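Local coordinates for protein extracellular invertase (Aspergillus kawachii, PDB 5XH8) that is a family 32 beta-fructofuranosidase with high transfructosylation activity that probably cleaves sucrose and forms fructooligosaccharides such as 1-kestose, at residues Leu379-Val384 / Asn556-Leu561; Ala460-Pro465 / Gly583-Ser588; Gly522-Phe527 / Glu538-Thr543. All blocks are in the same frame, centred on the assembly; numbering follows the deposited sequence.

Following the chain from the N terminus, strand 366-385 comes first; its segment 379-384 belongs to the propeller part of this family 32 glycoside hydrolase. Contact 1 brings that strand against the turn at 556-561 in the C-terminal beta-sandwich, closing a loop of 171 residues between the two parts. Contact 2 begins inside this loop, at 460-465, but finishes beyond it, at 583-588, so contacts 1 and 2 cross. Contact 3, 522-527 with 538-543, closes a short loop nested within both. Strands 455-463 and 534-547 are sheet neighbours joining contacts 2 and 3, while contacts 1 and 3 touch through Arg-558 and Glu-538.

Contact 1: residues Leu379-Val384 / Asn556-Leu561; sequences LYIPNV and NGRFAL
Leu-379 and Ile-381 each push a single methyl group against the turn that ends in Arg-558. The Leu-379 side chain runs with CG anti to the backbone N (chi1 171°), which carries CD2 to the turn. There Leu-379 CD2 lies 3.6 Å from Gly-557 O and 3.8 Å from Arg-558 CB. Two residues farther along the strand, CD1 of Ile-381 sits over one face of the Arg-558 guanidinium, 3.4 Å above its plane and displaced toward the rim. The two side chains cross at about a right angle, so the isoleucine meets the flat group with its tip alone. From CG to NE the arginine is extended, and this length takes the charged group past Leu-379 to Ile-381. Its charge is met from the sandwich side: NH1 forms a salt bridge with Glu-538 OE2 and NH2 a hydrogen bond to the backbone oxygen of Arg-525. With both NH1 and NH2 bonded elsewhere, the guanidinium can offer a face to an aliphatic methyl.

The packing is tight only at these two points. The backbones stay apart, with 7.6 Å between Leu-379 CA and Arg-558 CA, and just 160 Å² is buried in all. Ile-381 is buried, whereas Leu-379, Gly-557 and Arg-558 remain partly exposed and form the looser, solvent side. Gly-557 suits the bend, since its phi of 58° is one that glycine adopts readily, and Arg-558 with Phe-559 forms a classic beta bulge opposite Ala-555.

Strand 366-385 is paired on its own side with strand 408-418, whose Thr-413 and Leu-411 bond to the backbones of Leu-379 and Ile-381. The turn links strands 550-555 and 559-564, so the contact joins the propeller-side sheet that holds strand 366-385 to the sandwich sheet that holds those two strands.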
loop_
_atom_site.group_PDB
_atom_site.type_symbol
_atom_site.label_atom_id
_atom_site.label_comp_id
_atom_site.label_asym_id
_atom_site.label_seq_id
_atom_site.Cartn_x
_atom_site.Cartn_y
_atom_site.Cartn_z
ATOM N N LEU A 379 28.843 -30.826 4.826
ATOM C CA LEU A 379 30.042 -31.561 4.440
ATOM C C LEU A 379 30.851 -31.818 5.699
ATOM O O LEU A 379 31.067 -30.891 6.493
ATOM C CB LEU A 379 30.892 -30.779 3.425
ATOM C CG LEU A 379 32.280 -31.372 3.112
ATOM C CD1 LEU A 379 32.148 -32.736 2.464
ATOM C CD2 LEU A 379 33.096 -30.455 2.220
ATOM N N TYR A 380 31.293 -33.064 5.877
ATOM C CA TYR A 380 32.188 -33.402 6.995
ATOM C C TYR A 380 33.598 -33.658 6.505
ATOM O O TYR A 380 33.789 -34.315 5.486
ATOM C CB TYR A 380 31.664 -34.601 7.777
ATOM C CG TYR A 380 30.377 -34.284 8.495
ATOM C CD1 TYR A 380 30.384 -33.636 9.731
ATOM C CD2 TYR A 380 29.148 -34.593 7.920
ATOM C CE1 TYR A 380 29.195 -33.341 10.385
ATOM C CE2 TYR A 380 27.957 -34.289 8.567
ATOM C CZ TYR A 380 27.993 -33.668 9.790
ATOM O OH TYR A 380 26.820 -33.365 10.402
ATOM N N ILE A 381 34.569 -33.102 7.222
ATOM C CA ILE A 381 35.968 -33.305 6.928
ATOM C C ILE A 381 36.581 -34.112 8.091
ATOM O O ILE A 381 36.838 -33.545 9.163
ATOM C CB ILE A 381 36.700 -31.966 6.790
ATOM C CG1 ILE A 381 35.976 -31.041 5.793
ATOM C CG2 ILE A 381 38.133 -32.206 6.343
ATOM C CD1 ILE A 381 36.567 -29.652 5.744
ATOM N N PRO A 382 36.804 -35.431 7.891
ATOM C CA PRO A 382 37.346 -36.241 8.999
ATOM C C PRO A 382 38.876 -36.234 9.087
ATOM O O PRO A 382 39.564 -35.784 8.166
ATOM C CB PRO A 382 36.803 -37.647 8.704
ATOM C CG PRO A 382 36.625 -37.684 7.225
ATOM C CD PRO A 382 36.384 -36.268 6.755
ATOM N N ASN A 383 39.387 -36.711 10.220
ATOM C CA ASN A 383 40.816 -36.998 10.395
ATOM C C ASN A 383 41.711 -35.769 10.242
ATOM O O ASN A 383 42.846 -35.862 9.781
ATOM C CB ASN A 383 41.273 -38.108 9.428
ATOM C CG ASN A 383 40.430 -39.371 9.529
ATOM O OD1 ASN A 383 39.892 -39.712 10.581
ATOM N ND2 ASN A 383 40.325 -40.083 8.426
ATOM N N VAL A 384 41.195 -34.623 10.661
ATOM C CA VAL A 384 41.935 -33.370 10.640
ATOM C C VAL A 384 42.719 -33.295 11.938
ATOM O O VAL A 384 42.191 -33.631 12.999
ATOM C CB VAL A 384 40.970 -32.158 10.532
ATOM C CG1 VAL A 384 41.674 -30.823 10.803
ATOM C CG2 VAL A 384 40.295 -32.167 9.161
ATOM N N ASN A 556 37.551 -29.028 -3.346
ATOM C CA ASN A 556 37.396 -29.823 -2.130
ATOM C C ASN A 556 35.947 -29.917 -1.666
ATOM O O ASN A 556 35.682 -30.099 -0.473
ATOM C CB ASN A 556 38.312 -29.260 -1.026
ATOM C CG ASN A 556 39.793 -29.497 -1.321
ATOM O OD1 ASN A 556 40.459 -30.240 -0.602
ATOM N ND2 ASN A 556 40.317 -28.856 -2.354
ATOM N N GLY A 557 35.010 -29.785 -2.619
ATOM C CA GLY A 557 33.572 -29.795 -2.349
ATOM C C GLY A 557 33.065 -28.738 -1.390
ATOM O O GLY A 557 31.971 -28.901 -0.844
ATOM N N ARG A 558 33.850 -27.678 -1.175
ATOM C CA ARG A 558 33.509 -26.617 -0.222
ATOM C C ARG A 558 33.939 -25.210 -0.640
ATOM O O ARG A 558 33.895 -24.299 0.160
ATOM C CB ARG A 558 34.112 -26.940 1.158
ATOM C CG ARG A 558 35.632 -26.919 1.226
ATOM C CD ARG A 558 36.128 -27.690 2.453
ATOM N NE ARG A 558 37.522 -27.374 2.790
ATOM C CZ ARG A 558 38.533 -28.248 2.889
ATOM N NH1 ARG A 558 38.360 -29.557 2.668
ATOM N NH2 ARG A 558 39.743 -27.800 3.218
ATOM N N PHE A 559 34.341 -25.026 -1.888
ATOM C CA PHE A 559 34.879 -23.757 -2.339
ATOM C C PHE A 559 34.409 -23.517 -3.751
ATOM O O PHE A 559 34.430 -24.437 -4.561
ATOM C CB PHE A 559 36.392 -23.783 -2.327
ATOM C CG PHE A 559 37.022 -22.544 -2.860
ATOM C CD1 PHE A 559 37.313 -22.421 -4.218
ATOM C CD2 PHE A 559 37.328 -21.502 -2.020
ATOM C CE1 PHE A 559 37.899 -21.269 -4.714
ATOM C CE2 PHE A 559 37.918 -20.352 -2.504
ATOM C CZ PHE A 559 38.219 -20.242 -3.854
ATOM N N ALA A 560 33.988 -22.281 -4.026
ATOM C CA ALA A 560 33.675 -21.846 -5.395
ATOM C C ALA A 560 34.074 -20.407 -5.626
ATOM O O ALA A 560 33.804 -19.548 -4.793
ATOM C CB ALA A 560 32.192 -22.038 -5.711
ATOM N N LEU A 561 34.702 -20.161 -6.779
ATOM C CA LEU A 561 35.124 -18.832 -7.211
ATOM C C LEU A 561 34.890 -18.724 -8.725
ATOM O O LEU A 561 35.453 -19.521 -9.498
ATOM C CB LEU A 561 36.596 -18.618 -6.914
ATOM C CG LEU A 561 37.296 -17.369 -7.484
ATOM C CD1 LEU A 561 36.646 -16.089 -7.044
ATOM C CD2 LEU A 561 38.745 -17.343 -7.035
#

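Contact 2: residues Ala460-Pro465 / Gly583-Ser588; sequences AQLSFP and GGVAFS
Leu-462 and Phe-587 lie side by side on one face of the sheet, the forked end of the leucine packed on the ring. CG of Leu-462 is 3.6 Å from CE2 of Phe-587, and CG and both methyls lie against CD2 and CE2. CG1 of Val-585, anti to its backbone N (chi1 -153°), fills the hollow between Phe-464 and Leu-462. It comes within 3.4 Å of Phe-464 CE1 and 4.2 Å of Leu-462 CD2. These bulky apolar residues suit a buried face, whereas small Ser-463 and Ala-586 occupy the other, partly exposed one.

In the backbone beneath, two antiparallel pairs are regular: Leu-462 with Phe-587, non-hydrogen-bonded, and Ser-463 with Ala-586, hydrogen-bonded. The latter exchange two nearly straight bonds, 2.9 Å from Ser-463 N to Ala-586 O and 3.0 Å from Ala-586 N to Ser-463 O. Farther along, Ser-588 N donates to Gln-461 O, and the Ser-588 OG takes the N-H of Gln-461, replacing a backbone carbonyl where the regular pairing is interrupted. Gln-461 turns its amide NE2 to Asp-541. At the opposite end the proline ring packs on a carbonyl, Pro-465 CD resting 3.2 Å from Gly-584 O.

The aromatic face continues into strand 474-481, where Phe-477 meets Phe-587 edge-to-face: two sheets packed through apolar side chains, the beta-sandwich that characterises the C-terminal domain of family 32 enzymes.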
loop_
_atom_site.group_PDB
_atom_site.type_symbol
_atom_site.label_atom_id
_atom_site.label_comp_id
_atom_site.label_asym_id
_atom_site.label_seq_id
_atom_site.Cartn_x
_atom_site.Cartn_y
_atom_site.Cartn_z
ATOM N N ALA A 460 42.205 -31.839 -11.190
ATOM C CA ALA A 460 43.509 -32.310 -10.760
ATOM C C ALA A 460 43.630 -32.172 -9.276
ATOM O O ALA A 460 42.948 -31.332 -8.663
ATOM C CB ALA A 460 44.605 -31.497 -11.439
ATOM N N GLN A 461 44.536 -32.970 -8.712
ATOM C CA GLN A 461 44.916 -32.896 -7.299
ATOM C C GLN A 461 46.334 -32.365 -7.169
ATOM O O GLN A 461 47.224 -32.780 -7.911
ATOM C CB GLN A 461 44.823 -34.266 -6.646
ATOM C CG GLN A 461 43.408 -34.808 -6.546
ATOM C CD GLN A 461 42.934 -35.405 -7.856
ATOM O OE1 GLN A 461 43.573 -36.319 -8.384
ATOM N NE2 GLN A 461 41.830 -34.885 -8.403
ATOM N N LEU A 462 46.529 -31.426 -6.253
ATOM C CA LEU A 462 47.829 -30.866 -5.959
ATOM C C LEU A 462 48.152 -31.196 -4.501
ATOM O O LEU A 462 47.372 -30.862 -3.592
ATOM C CB LEU A 462 47.854 -29.351 -6.186
ATOM C CG LEU A 462 47.985 -28.831 -7.624
ATOM C CD1 LEU A 462 46.790 -29.221 -8.482
ATOM C CD2 LEU A 462 48.192 -27.324 -7.627
ATOM N N SER A 463 49.296 -31.861 -4.293
ATOM C CA SER A 463 49.798 -32.186 -2.953
ATOM C C SER A 463 51.035 -31.371 -2.673
ATOM O O SER A 463 51.876 -31.178 -3.555
ATOM C CB SER A 463 50.114 -33.662 -2.858
ATOM O OG SER A 463 48.988 -34.413 -3.254
ATOM N N PHE A 464 51.122 -30.866 -1.448
ATOM C CA PHE A 464 52.162 -29.930 -1.036
ATOM C C PHE A 464 52.907 -30.491 0.177
ATOM O O PHE A 464 52.278 -31.116 1.037
ATOM C CB PHE A 464 51.544 -28.577 -0.666
ATOM C CG PHE A 464 50.788 -27.922 -1.795
ATOM C CD1 PHE A 464 51.467 -27.235 -2.795
ATOM C CD2 PHE A 464 49.402 -28.003 -1.862
ATOM C CE1 PHE A 464 50.780 -26.622 -3.830
ATOM C CE2 PHE A 464 48.705 -27.397 -2.902
ATOM C CZ PHE A 464 49.396 -26.705 -3.885
ATOM N N PRO A 465 54.235 -30.259 0.261
ATOM C CA PRO A 465 55.006 -30.761 1.402
ATOM C C PRO A 465 54.789 -29.876 2.613
ATOM O O PRO A 465 54.364 -28.727 2.449
ATOM C CB PRO A 465 56.445 -30.640 0.912
ATOM C CG PRO A 465 56.424 -29.429 0.040
ATOM C CD PRO A 465 55.085 -29.463 -0.652
ATOM N N GLY A 583 59.519 -23.971 -3.181
ATOM C CA GLY A 583 59.216 -25.302 -2.710
ATOM C C GLY A 583 58.834 -26.189 -3.863
ATOM O O GLY A 583 59.185 -25.909 -5.011
ATOM N N GLY A 584 58.100 -27.250 -3.547
ATOM C CA GLY A 584 57.674 -28.235 -4.521
ATOM C C GLY A 584 56.177 -28.480 -4.493
ATOM O O GLY A 584 55.503 -28.170 -3.508
ATOM N N VAL A 585 55.684 -29.044 -5.597
ATOM C CA VAL A 585 54.276 -29.419 -5.768
ATOM C C VAL A 585 54.215 -30.706 -6.525
ATOM O O VAL A 585 54.927 -30.846 -7.510
ATOM C CB VAL A 585 53.505 -28.474 -6.728
ATOM C CG1 VAL A 585 52.021 -28.466 -6.389
ATOM C CG2 VAL A 585 54.113 -27.097 -6.765
ATOM N N ALA A 586 53.313 -31.597 -6.143
ATOM C CA ALA A 586 53.053 -32.780 -6.935
ATOM C C ALA A 586 51.645 -32.705 -7.494
ATOM O O ALA A 586 50.669 -32.637 -6.734
ATOM C CB ALA A 586 53.239 -34.039 -6.097
ATOM N N PHE A 587 51.557 -32.713 -8.826
ATOM C CA PHE A 587 50.306 -32.751 -9.554
ATOM C C PHE A 587 49.954 -34.184 -9.833
ATOM O O PHE A 587 50.763 -34.906 -10.390
ATOM C CB PHE A 587 50.447 -32.032 -10.907
ATOM C CG PHE A 587 50.650 -30.558 -10.794
ATOM C CD1 PHE A 587 51.924 -30.029 -10.611
ATOM C CD2 PHE A 587 49.561 -29.685 -10.869
ATOM C CE1 PHE A 587 52.120 -28.661 -10.515
ATOM C CE2 PHE A 587 49.748 -28.314 -10.763
ATOM C CZ PHE A 587 51.028 -27.800 -10.595
ATOM N N SER A 588 48.745 -34.603 -9.500
ATOM C CA SER A 588 48.264 -35.882 -9.983
ATOM C C SER A 588 48.096 -35.841 -11.492
ATOM O O SER A 588 48.224 -34.789 -12.132
ATOM C CB SER A 588 46.891 -36.187 -9.416
ATOM O OG SER A 588 45.921 -35.392 -10.103
#

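Contact 3: residues Gly522-Phe527 / Glu538-Thr543; sequences GKLRLF and ETLDLT
Glu-538 N gives the shorter of the two hydrogen bonds between the segments, 2.9 Å to Phe-527 O. The same residue answers with its side chain: OE1 accepts the N-H of Phe-527 through its anti lone pair, at 3.1 Å. Glutamate suits the place because its carboxylate is an acceptor on a long enough chain; extended, with CG anti to the backbone N (chi1 -173°), it reaches out beside Phe-527, so that OE1 meets the N-H of that residue. Together the two bonds grip Phe-527 at both N and O. The carboxylate lies at the ring's edge, OE1 3.6 Å from Phe-527 CD2, with the two planes 36° apart. Its other oxygen, OE2, goes to Arg-558. Arg-525 CG packs over one face of the Phe-527 ring, and its guanidinium turns away to Glu-496 and Glu-392.

Leucines close the apolar side. Leu-540 CD1 meets Leu-524 CD2 at 3.6 Å, the two chains slanting across each other, and Leu-526 CD1 stands 4.2 Å from Leu-540 CB. Their branched ends suit this buried place, where Tyr-491 of strand 487-492 also touches Leu-526 and Leu-540.

Strand 520-523 is an edge of one sheet of the sandwich, and residues 524-527 cross from it to strand 528-531 of the other sheet, the neighbour of 534-547. There Leu-540 and Leu-542 are bonded through the backbone to strand 455-463, and strand 550-555 lies on the far flank.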
loop_
_atom_site.group_PDB
_atom_site.type_symbol
_atom_site.label_atom_id
_atom_site.label_comp_id
_atom_site.label_asym_id
_atom_site.label_seq_id
_atom_site.Cartn_x
_atom_site.Cartn_y
_atom_site.Cartn_z
ATOM N N GLY A 522 39.734 -16.016 -3.633
ATOM C CA GLY A 522 39.011 -16.503 -2.467
ATOM C C GLY A 522 39.852 -17.332 -1.498
ATOM O O GLY A 522 40.760 -18.039 -1.914
ATOM N N LYS A 523 39.533 -17.234 -0.209
ATOM C CA LYS A 523 40.212 -17.982 0.863
ATOM C C LYS A 523 39.836 -19.453 0.844
ATOM O O LYS A 523 38.649 -19.800 0.719
ATOM C CB LYS A 523 39.821 -17.456 2.243
ATOM C CG LYS A 523 40.214 -16.018 2.507
ATOM C CD LYS A 523 41.677 -15.885 2.880
ATOM C CE LYS A 523 41.986 -16.530 4.225
ATOM N NZ LYS A 523 43.232 -15.927 4.771
ATOM N N LEU A 524 40.852 -20.309 0.980
ATOM C CA LEU A 524 40.647 -21.741 1.136
ATOM C C LEU A 524 41.747 -22.286 2.056
ATOM O O LEU A 524 42.914 -22.194 1.712
ATOM C CB LEU A 524 40.719 -22.445 -0.216
ATOM C CG LEU A 524 40.637 -23.975 -0.155
ATOM C CD1 LEU A 524 39.296 -24.453 0.398
ATOM C CD2 LEU A 524 40.901 -24.557 -1.528
ATOM N N ARG A 525 41.367 -22.815 3.219
ATOM C CA ARG A 525 42.314 -23.457 4.123
ATOM C C ARG A 525 42.397 -24.932 3.788
ATOM O O ARG A 525 41.378 -25.615 3.674
ATOM C CB ARG A 525 41.916 -23.308 5.585
ATOM C CG ARG A 525 42.762 -24.170 6.533
ATOM C CD ARG A 525 42.763 -23.636 7.941
ATOM N NE ARG A 525 43.399 -22.332 7.976
ATOM C CZ ARG A 525 43.328 -21.479 8.987
ATOM N NH1 ARG A 525 42.672 -21.780 10.108
ATOM N NH2 ARG A 525 43.936 -20.309 8.883
ATOM N N LEU A 526 43.632 -25.395 3.627
ATOM C CA LEU A 526 43.970 -26.812 3.515
ATOM C C LEU A 526 44.502 -27.175 4.902
ATOM O O LEU A 526 45.517 -26.626 5.346
ATOM C CB LEU A 526 45.047 -27.004 2.429
ATOM C CG LEU A 526 44.591 -26.585 1.015
ATOM C CD1 LEU A 526 45.713 -26.636 -0.020
ATOM C CD2 LEU A 526 43.423 -27.462 0.569
ATOM N N PHE A 527 43.774 -28.040 5.605
ATOM C CA PHE A 527 44.111 -28.375 6.990
ATOM C C PHE A 527 45.214 -29.440 7.027
ATOM O O PHE A 527 45.539 -30.063 6.004
ATOM C CB PHE A 527 42.895 -28.925 7.729
ATOM C CG PHE A 527 41.738 -27.976 7.801
ATOM C CD1 PHE A 527 41.666 -27.016 8.809
ATOM C CD2 PHE A 527 40.695 -28.063 6.878
ATOM C CE1 PHE A 527 40.585 -26.151 8.883
ATOM C CE2 PHE A 527 39.613 -27.193 6.947
ATOM C CZ PHE A 527 39.557 -26.241 7.949
ATOM N N GLU A 538 46.507 -31.324 3.601
ATOM C CA GLU A 538 45.372 -31.780 2.787
ATOM C C GLU A 538 45.578 -31.563 1.277
ATOM O O GLU A 538 46.099 -30.543 0.860
ATOM C CB GLU A 538 44.122 -31.011 3.245
ATOM C CG GLU A 538 42.813 -31.462 2.638
ATOM C CD GLU A 538 41.620 -30.744 3.236
ATOM O OE1 GLU A 538 41.773 -29.707 3.915
ATOM O OE2 GLU A 538 40.515 -31.235 3.007
ATOM N N THR A 539 45.173 -32.536 0.475
ATOM C CA THR A 539 45.233 -32.419 -0.978
ATOM C C THR A 539 44.235 -31.333 -1.502
ATOM O O THR A 539 43.125 -31.185 -0.978
ATOM C CB THR A 539 44.994 -33.804 -1.632
ATOM O OG1 THR A 539 46.131 -34.643 -1.359
ATOM C CG2 THR A 539 44.817 -33.714 -3.134
ATOM N N LEU A 540 44.685 -30.557 -2.486
ATOM C CA LEU A 540 43.842 -29.583 -3.188
ATOM C C LEU A 540 43.210 -30.305 -4.356
ATOM O O LEU A 540 43.897 -30.656 -5.317
ATOM C CB LEU A 540 44.665 -28.397 -3.688
ATOM C CG LEU A 540 43.937 -27.358 -4.551
ATOM C CD1 LEU A 540 42.781 -26.716 -3.777
ATOM C CD2 LEU A 540 44.923 -26.306 -5.049
ATOM N N ASP A 541 41.929 -30.612 -4.216
ATOM C CA ASP A 541 41.123 -31.209 -5.273
ATOM C C ASP A 541 40.408 -30.113 -6.084
ATOM O O ASP A 541 39.337 -29.622 -5.712
ATOM C CB ASP A 541 40.129 -32.185 -4.653
ATOM C CG ASP A 541 39.427 -33.021 -5.679
ATOM O OD1 ASP A 541 39.894 -33.081 -6.832
ATOM O OD2 ASP A 541 38.399 -33.623 -5.337
ATOM N N LEU A 542 41.015 -29.776 -7.215
ATOM C CA LEU A 542 40.657 -28.635 -8.011
ATOM C C LEU A 542 39.813 -29.067 -9.208
ATOM O O LEU A 542 40.186 -30.004 -9.900
ATOM C CB LEU A 542 41.952 -27.981 -8.471
ATOM C CG LEU A 542 41.975 -26.518 -8.851
ATOM C CD1 LEU A 542 41.382 -25.633 -7.761
ATOM C CD2 LEU A 542 43.419 -26.132 -9.167
ATOM N N THR A 543 38.661 -28.416 -9.422
ATOM C CA THR A 543 37.938 -28.500 -10.705
ATOM C C THR A 543 37.779 -27.107 -11.342
ATOM O O THR A 543 37.363 -26.158 -10.671
ATOM C CB THR A 543 36.559 -29.138 -10.523
ATOM O OG1 THR A 543 36.689 -30.391 -9.845
ATOM C CG2 THR A 543 35.879 -29.360 -11.863
#